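PDB 5K04: N-terminal acetyltransferase B complex subunit MDM20 from Candida albicans, which serves as the non-catalytic, auxiliary subunit of the NatB N-terminal acetyltransferase complex, probably as the helical scaffold that holds the catalytic subunit. Local coordinates for residues K127-N130 against R131-Y135; S142-H145 against T146-A150; S115-D118 against N119-K123. All coordinates share one frame; numbering follows the deposited sequence.

In the fold
Three helices that follow one another in the chain, 109-120, 126-138 and 143-157, carry contact 3, contact 1 and contact 2 in that order. Contact 1 is the middle layer. Its centre lies 11 Å from the centre of each of the others, and it touches both: Ile132 CG1 reaches Trp116 CD2 of contact 3 at 3.4 Å, and Phe133 CD2 meets Trp148 O of contact 2 at 3.4 Å. Contacts 2 and 3 do not touch, their centres being 17 Å apart and their nearest atoms about 5 Å. All three lie on the same side of the chain's centre, and the other protein chain of the complex touches none of them.

Contact 1. Residues K127-N130 against R131-Y135; sequences KVFN and RIFMY
Val128 and Ile132 meet one turn apart on helix 126-138, methyl against methyl, with Val128 CG1 3.6 Å from Ile132 CD1. In Ile132, chi1 of -67° puts CG1 beside the backbone N, 3.2 Å from Val128 O. The same oxygen takes the backbone N-H in a nearly straight bond, Ile132 N to Val128 O, 2.7 Å. Phe133 repeats the theme a residue later. Its backbone bond runs from Phe133 N to Phe129 O, 2.9 Å, and Phe129 O also sits 3.0 Å above the plane of the Phe133 ring, displaced toward the rim. Between the two phenylalanines the side-chain contact is slight: Phe133 CE2 lies 4.2 Å from Phe129 CB.

Arg131 behaves differently. Its chain is bent at chi2 and chi3, which folds the guanidinium back along the helix so that one face lies over Lys127 O, with Arg131 NH1 3.8 Å from that oxygen. The backbone N of Arg131 bonds to the same carbonyl from above its plane. Further out, Arg131 NE is hydrogen-bonded to Ser95 OG, while the amine of Lys127 forms a salt bridge with Glu161 and Asn130 ND2 bonds to Ser152 OG, so these polar ends tie the helix to other parts of the chain.

Both neighbouring helices flank the apolar side chains. Ile132 rests on Cys113 of helix 109-120, and the Phe129 ring meets Phe117 edge-to-face; on helix 143-157, Ser152 touches Phe133. The i to i+4 contacts on one helix lying between the helices before and after it in the chain are consistent with an all-helical, repeat-like fold, as the TPR-clan relationship of the family suggests.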
# COMPACT_ATOMS: atom_id res chain seq x y z
N LYS A 127 -12.96 -20.57 -6.18
CA LYS A 127 -13.83 -21.67 -6.56
C LYS A 127 -15.04 -21.17 -7.33
O LYS A 127 -15.56 -21.86 -8.21
CB LYS A 127 -14.28 -22.46 -5.32
CG LYS A 127 -13.31 -23.55 -4.90
CD LYS A 127 -13.55 -24.02 -3.47
CE LYS A 127 -12.42 -24.95 -3.02
NZ LYS A 127 -12.50 -25.25 -1.56
N VAL A 128 -15.50 -19.95 -7.00
CA VAL A 128 -16.59 -19.32 -7.73
C VAL A 128 -16.10 -18.84 -9.10
O VAL A 128 -16.74 -19.11 -10.12
CB VAL A 128 -17.20 -18.18 -6.90
CG1 VAL A 128 -17.96 -17.23 -7.78
CG2 VAL A 128 -18.12 -18.77 -5.85
N PHE A 129 -14.96 -18.14 -9.14
CA PHE A 129 -14.37 -17.74 -10.42
C PHE A 129 -14.29 -18.94 -11.36
O PHE A 129 -14.72 -18.88 -12.51
CB PHE A 129 -12.97 -17.16 -10.22
CG PHE A 129 -12.93 -15.73 -9.76
CD1 PHE A 129 -13.75 -15.29 -8.73
CD2 PHE A 129 -12.03 -14.84 -10.32
CE1 PHE A 129 -13.70 -13.98 -8.29
CE2 PHE A 129 -11.97 -13.52 -9.89
CZ PHE A 129 -12.81 -13.09 -8.87
N ASN A 130 -13.71 -20.04 -10.86
CA ASN A 130 -13.51 -21.23 -11.67
C ASN A 130 -14.84 -21.88 -12.02
O ASN A 130 -15.00 -22.41 -13.13
CB ASN A 130 -12.61 -22.20 -10.90
CG ASN A 130 -12.54 -23.55 -11.55
OD1 ASN A 130 -13.37 -24.42 -11.29
ND2 ASN A 130 -11.54 -23.73 -12.41
N ARG A 131 -15.81 -21.84 -11.11
CA ARG A 131 -17.14 -22.34 -11.42
C ARG A 131 -17.81 -21.47 -12.49
O ARG A 131 -18.44 -22.00 -13.41
CB ARG A 131 -17.99 -22.41 -10.16
CG ARG A 131 -19.37 -23.03 -10.41
CD ARG A 131 -19.79 -23.97 -9.28
NE ARG A 131 -20.04 -23.26 -8.03
CZ ARG A 131 -19.32 -23.40 -6.92
NH1 ARG A 131 -18.29 -24.23 -6.89
NH2 ARG A 131 -19.64 -22.71 -5.84
N ILE A 132 -17.70 -20.15 -12.37
CA ILE A 132 -18.28 -19.27 -13.38
C ILE A 132 -17.66 -19.56 -14.74
O ILE A 132 -18.35 -19.72 -15.74
CB ILE A 132 -18.07 -17.79 -13.00
CG1 ILE A 132 -18.88 -17.46 -11.76
CG2 ILE A 132 -18.44 -16.89 -14.19
CD1 ILE A 132 -18.52 -16.12 -11.15
N PHE A 133 -16.33 -19.62 -14.77
CA PHE A 133 -15.62 -19.86 -16.00
C PHE A 133 -15.92 -21.23 -16.58
O PHE A 133 -15.92 -21.41 -17.81
CB PHE A 133 -14.12 -19.66 -15.74
CG PHE A 133 -13.77 -18.25 -15.36
CD1 PHE A 133 -14.62 -17.20 -15.65
CD2 PHE A 133 -12.58 -17.97 -14.71
CE1 PHE A 133 -14.29 -15.88 -15.30
CE2 PHE A 133 -12.25 -16.66 -14.35
CZ PHE A 133 -13.11 -15.62 -14.65
N MET A 134 -16.22 -22.21 -15.73
CA MET A 134 -16.60 -23.53 -16.22
C MET A 134 -17.89 -23.46 -17.04
O MET A 134 -17.96 -23.96 -18.16
CB MET A 134 -16.74 -24.51 -15.05
CG MET A 134 -17.03 -25.98 -15.47
SD MET A 134 -18.74 -26.33 -15.78
CE MET A 134 -19.31 -26.15 -14.11
N TYR A 135 -18.94 -22.84 -16.47
CA TYR A 135 -20.19 -22.66 -17.22
C TYR A 135 -19.96 -21.83 -18.47
O TYR A 135 -20.49 -22.14 -19.54
CB TYR A 135 -21.24 -22.00 -16.33
CG TYR A 135 -21.89 -22.92 -15.32
CD1 TYR A 135 -22.83 -23.86 -15.72
CD2 TYR A 135 -21.59 -22.82 -13.97
CE1 TYR A 135 -23.45 -24.70 -14.81
CE2 TYR A 135 -22.21 -23.66 -13.04
CZ TYR A 135 -23.14 -24.60 -13.47
OH TYR A 135 -23.76 -25.45 -12.59

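Contact 2. Residues S142-H145 against T146-A150; sequences SRLH and TLWYA
Leu144 and Trp148 meet across the first turn of helix 143-157, which begins with a classic N-cap: Ser142 OG accepts from His145 N at 3.1 Å, and Ser142 O takes the N-H of Thr146.

Trp148 can be followed outward from CB, which lies 3.4 Å from His145 O. With CG beside the backbone N (chi1 -72°), the indole is carried back over the preceding turn. Trp148 CD1 comes 3.2 Å from Leu144 O, the oxygen that also accepts the Trp148 N-H in the carbonyl plane, so one carbonyl meets both the backbone and the ring. Trp148 NE1 is next, 3.4 Å from Leu144 CD1; its hydrogen bond goes elsewhere, to Phe484 O. Leu144 and His145 lie over the same face of the indole, Leu144 by the NE1 and CE2 part, where its side chain crosses at a slant, and His145 by the CE3 and CZ3 part.

The histidine side chain runs beside the indole and points the same way. The His145 ring and the six-membered ring of Trp148 form an oblique pair, their planes at 44°. Elsewhere, Trp148 touches Leu114 of helix 109-120 and meets the Phe484 ring edge-to-face. On the histidine, CD2 makes the approach: His145 CD2 is 3.8 Å from Trp148 CE3.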
# COMPACT_ATOMS: atom_id res chain seq x y z
N SER A 142 -15.27 -19.51 -27.20
CA SER A 142 -14.34 -18.41 -26.95
C SER A 142 -13.01 -18.94 -26.46
O SER A 142 -12.93 -19.53 -25.37
CB SER A 142 -14.93 -17.42 -25.95
OG SER A 142 -13.98 -16.42 -25.62
N ARG A 143 -11.98 -18.73 -27.26
CA ARG A 143 -10.61 -18.93 -26.83
C ARG A 143 -10.31 -18.16 -25.55
O ARG A 143 -9.67 -18.68 -24.63
CB ARG A 143 -9.70 -18.49 -27.98
CG ARG A 143 -8.27 -18.63 -27.74
CD ARG A 143 -7.53 -18.16 -28.98
NE ARG A 143 -6.13 -18.50 -28.81
CZ ARG A 143 -5.60 -19.65 -29.19
NH1 ARG A 143 -6.36 -20.57 -29.78
NH2 ARG A 143 -4.30 -19.87 -28.98
N LEU A 144 -10.77 -16.90 -25.48
CA LEU A 144 -10.58 -16.09 -24.28
C LEU A 144 -11.15 -16.77 -23.05
O LEU A 144 -10.50 -16.83 -22.00
CB LEU A 144 -11.23 -14.72 -24.49
CG LEU A 144 -11.07 -13.75 -23.30
CD1 LEU A 144 -9.60 -13.53 -22.99
CD2 LEU A 144 -11.75 -12.42 -23.54
N HIS A 145 -12.39 -17.30 -23.17
CA HIS A 145 -13.05 -17.94 -22.03
C HIS A 145 -12.33 -19.21 -21.61
O HIS A 145 -12.30 -19.54 -20.42
CB HIS A 145 -14.51 -18.23 -22.38
CG HIS A 145 -15.33 -17.00 -22.57
ND1 HIS A 145 -16.58 -17.00 -23.13
CD2 HIS A 145 -15.05 -15.70 -22.27
CE1 HIS A 145 -17.04 -15.77 -23.19
NE2 HIS A 145 -16.13 -14.96 -22.67
N THR A 146 -11.77 -19.95 -22.57
CA THR A 146 -10.97 -21.12 -22.20
C THR A 146 -9.74 -20.70 -21.40
O THR A 146 -9.36 -21.36 -20.42
CB THR A 146 -10.58 -21.88 -23.47
OG1 THR A 146 -11.77 -22.23 -24.18
CG2 THR A 146 -9.81 -23.15 -23.10
N LEU A 147 -9.13 -19.58 -21.78
CA LEU A 147 -7.98 -19.06 -21.05
C LEU A 147 -8.37 -18.65 -19.63
O LEU A 147 -7.65 -18.95 -18.68
CB LEU A 147 -7.39 -17.86 -21.81
CG LEU A 147 -6.69 -18.24 -23.12
CD1 LEU A 147 -6.62 -17.08 -24.11
CD2 LEU A 147 -5.29 -18.71 -22.78
N TRP A 148 -9.50 -17.94 -19.50
CA TRP A 148 -10.06 -17.60 -18.19
C TRP A 148 -10.14 -18.82 -17.29
O TRP A 148 -9.61 -18.85 -16.18
CB TRP A 148 -11.45 -16.99 -18.37
CG TRP A 148 -11.46 -15.60 -18.94
CD1 TRP A 148 -10.39 -14.90 -19.42
CD2 TRP A 148 -12.60 -14.72 -19.06
NE1 TRP A 148 -10.79 -13.64 -19.84
CE2 TRP A 148 -12.14 -13.50 -19.62
CE3 TRP A 148 -13.96 -14.84 -18.74
CZ2 TRP A 148 -12.99 -12.43 -19.89
CZ3 TRP A 148 -14.81 -13.77 -19.01
CH2 TRP A 148 -14.32 -12.58 -19.58
N TYR A 149 -10.83 -19.84 -17.80
CA TYR A 149 -11.06 -21.07 -17.05
C TYR A 149 -9.74 -21.70 -16.63
O TYR A 149 -9.56 -22.06 -15.46
CB TYR A 149 -11.89 -22.00 -17.93
CG TYR A 149 -12.43 -23.22 -17.26
CD1 TYR A 149 -12.73 -23.22 -15.90
CD2 TYR A 149 -12.67 -24.39 -17.99
CE1 TYR A 149 -13.24 -24.35 -15.27
CE2 TYR A 149 -13.19 -25.54 -17.37
CZ TYR A 149 -13.48 -25.51 -16.01
OH TYR A 149 -13.99 -26.62 -15.38
N ALA A 150 -8.78 -21.78 -17.57
CA ALA A 150 -7.46 -22.34 -17.29
C ALA A 150 -6.71 -21.51 -16.26
O ALA A 150 -6.11 -22.05 -15.31
CB ALA A 150 -6.65 -22.41 -18.59

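Contact 3. Residues S115-D118 against N119-K123; sequences SWFD and NSIEK
The last part of helix 109-120, followed by a type I beta turn from Ser120 to Lys123, holds this contact. The regular pattern gives out step by step. Asn119 N still makes a sound bond of 2.9 Å to Ser115 O. One residue on, Ser120 N has only a weak bond to Trp116 O and a second one to Phe117 O, three residues back, whose donor stands well above the carbonyl plane.

Trp116 O also accepts a bond from the Ser120 side chain. Ser120 OG lies beside its own backbone N (chi1 -71°), which turns the hydroxyl back along the helix to donate to Trp116 O at 2.6 Å. Trp116 O thus takes two donors from one residue, and Ser120 OG also comes within 3.4 Å of Trp116 CD1, at an oblique angle to the indole.

Phe117 and Ile121 make the apolar part. Ile121 CG1 passes 3.1 Å from Phe117 O, and Ile121 CD1 continues over the face of the Phe117 ring in a CH-pi contact, 4.1 Å from the centroid and 22° off the normal.

Outside the two segments, Trp116 stacks on Tyr98 of helix 91-104, Ser115 OG is hydrogen-bonded to Glu79 of helix 75-87, and Ser120 packs against Val128 of helix 126-138. Ile121 is covered by Ile480 and Ile481 of helix 456-485, much later in the chain, so that this part of the helix lies among both near and distant ones.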
# COMPACT_ATOMS: atom_id res chain seq x y z
N SER A 115 -22.40 -11.10 -15.18
CA SER A 115 -22.98 -10.45 -14.00
C SER A 115 -22.53 -11.16 -12.72
O SER A 115 -22.07 -10.52 -11.77
CB SER A 115 -24.52 -10.46 -14.13
OG SER A 115 -25.16 -10.17 -12.90
N TRP A 116 -22.67 -12.49 -12.70
CA TRP A 116 -22.15 -13.33 -11.63
C TRP A 116 -20.70 -13.00 -11.30
O TRP A 116 -20.32 -12.85 -10.14
CB TRP A 116 -22.26 -14.80 -12.06
CG TRP A 116 -22.14 -15.79 -10.98
CD1 TRP A 116 -21.96 -15.54 -9.65
CD2 TRP A 116 -22.21 -17.21 -11.11
NE1 TRP A 116 -21.91 -16.72 -8.95
CE2 TRP A 116 -22.06 -17.76 -9.82
CE3 TRP A 116 -22.37 -18.08 -12.20
CZ2 TRP A 116 -22.06 -19.14 -9.60
CZ3 TRP A 116 -22.38 -19.44 -11.97
CH2 TRP A 116 -22.23 -19.96 -10.68
N PHE A 117 -19.87 -12.88 -12.34
CA PHE A 117 -18.44 -12.66 -12.14
C PHE A 117 -18.16 -11.24 -11.65
O PHE A 117 -17.42 -11.05 -10.68
CB PHE A 117 -17.71 -12.95 -13.46
CG PHE A 117 -16.25 -12.58 -13.45
CD1 PHE A 117 -15.36 -13.18 -12.57
CD2 PHE A 117 -15.77 -11.64 -14.34
CE1 PHE A 117 -14.02 -12.83 -12.57
CE2 PHE A 117 -14.43 -11.29 -14.36
CZ PHE A 117 -13.55 -11.89 -13.47
N ASP A 118 -18.77 -10.25 -12.31
CA ASP A 118 -18.57 -8.85 -11.92
C ASP A 118 -19.01 -8.61 -10.49
O ASP A 118 -18.37 -7.85 -9.76
CB ASP A 118 -19.33 -7.93 -12.87
CG ASP A 118 -18.71 -7.90 -14.25
OD1 ASP A 118 -17.66 -8.55 -14.45
OD2 ASP A 118 -19.26 -7.22 -15.14
N ASN A 119 -20.09 -9.25 -10.06
CA ASN A 119 -20.56 -9.11 -8.69
C ASN A 119 -19.72 -9.93 -7.72
O ASN A 119 -19.68 -9.60 -6.54
CB ASN A 119 -22.04 -9.50 -8.60
CG ASN A 119 -22.96 -8.50 -9.32
OD1 ASN A 119 -23.79 -8.88 -10.14
ND2 ASN A 119 -22.81 -7.23 -8.99
N SER A 120 -19.04 -10.97 -8.21
CA SER A 120 -18.28 -11.87 -7.36
C SER A 120 -16.88 -11.39 -7.06
O SER A 120 -16.24 -11.92 -6.15
CB SER A 120 -18.19 -13.28 -7.99
OG SER A 120 -19.44 -13.94 -7.97
N ILE A 121 -16.38 -10.40 -7.81
CA ILE A 121 -14.96 -10.06 -7.73
C ILE A 121 -14.59 -9.63 -6.31
O ILE A 121 -13.61 -10.13 -5.73
CB ILE A 121 -14.60 -9.00 -8.78
CG1 ILE A 121 -14.68 -9.65 -10.17
CG2 ILE A 121 -13.21 -8.41 -8.50
CD1 ILE A 121 -14.28 -8.78 -11.33
N GLU A 122 -15.39 -8.73 -5.72
CA GLU A 122 -15.19 -8.27 -4.35
C GLU A 122 -15.00 -9.43 -3.36
O GLU A 122 -14.30 -9.27 -2.35
CB GLU A 122 -16.39 -7.42 -3.91
CG GLU A 122 -16.62 -6.13 -4.73
CD GLU A 122 -17.52 -6.33 -5.94
OE1 GLU A 122 -17.53 -7.45 -6.52
OE2 GLU A 122 -18.23 -5.37 -6.32
N LYS A 123 -15.60 -10.58 -3.64
CA LYS A 123 -15.50 -11.78 -2.81
C LYS A 123 -14.59 -12.75 -3.54
O LYS A 123 -15.02 -13.46 -4.44
CB LYS A 123 -16.87 -12.40 -2.56
CG LYS A 123 -17.82 -11.54 -1.75
CD LYS A 123 -19.16 -12.24 -1.54
CE LYS A 123 -19.99 -11.46 -0.54
NZ LYS A 123 -21.31 -12.06 -0.28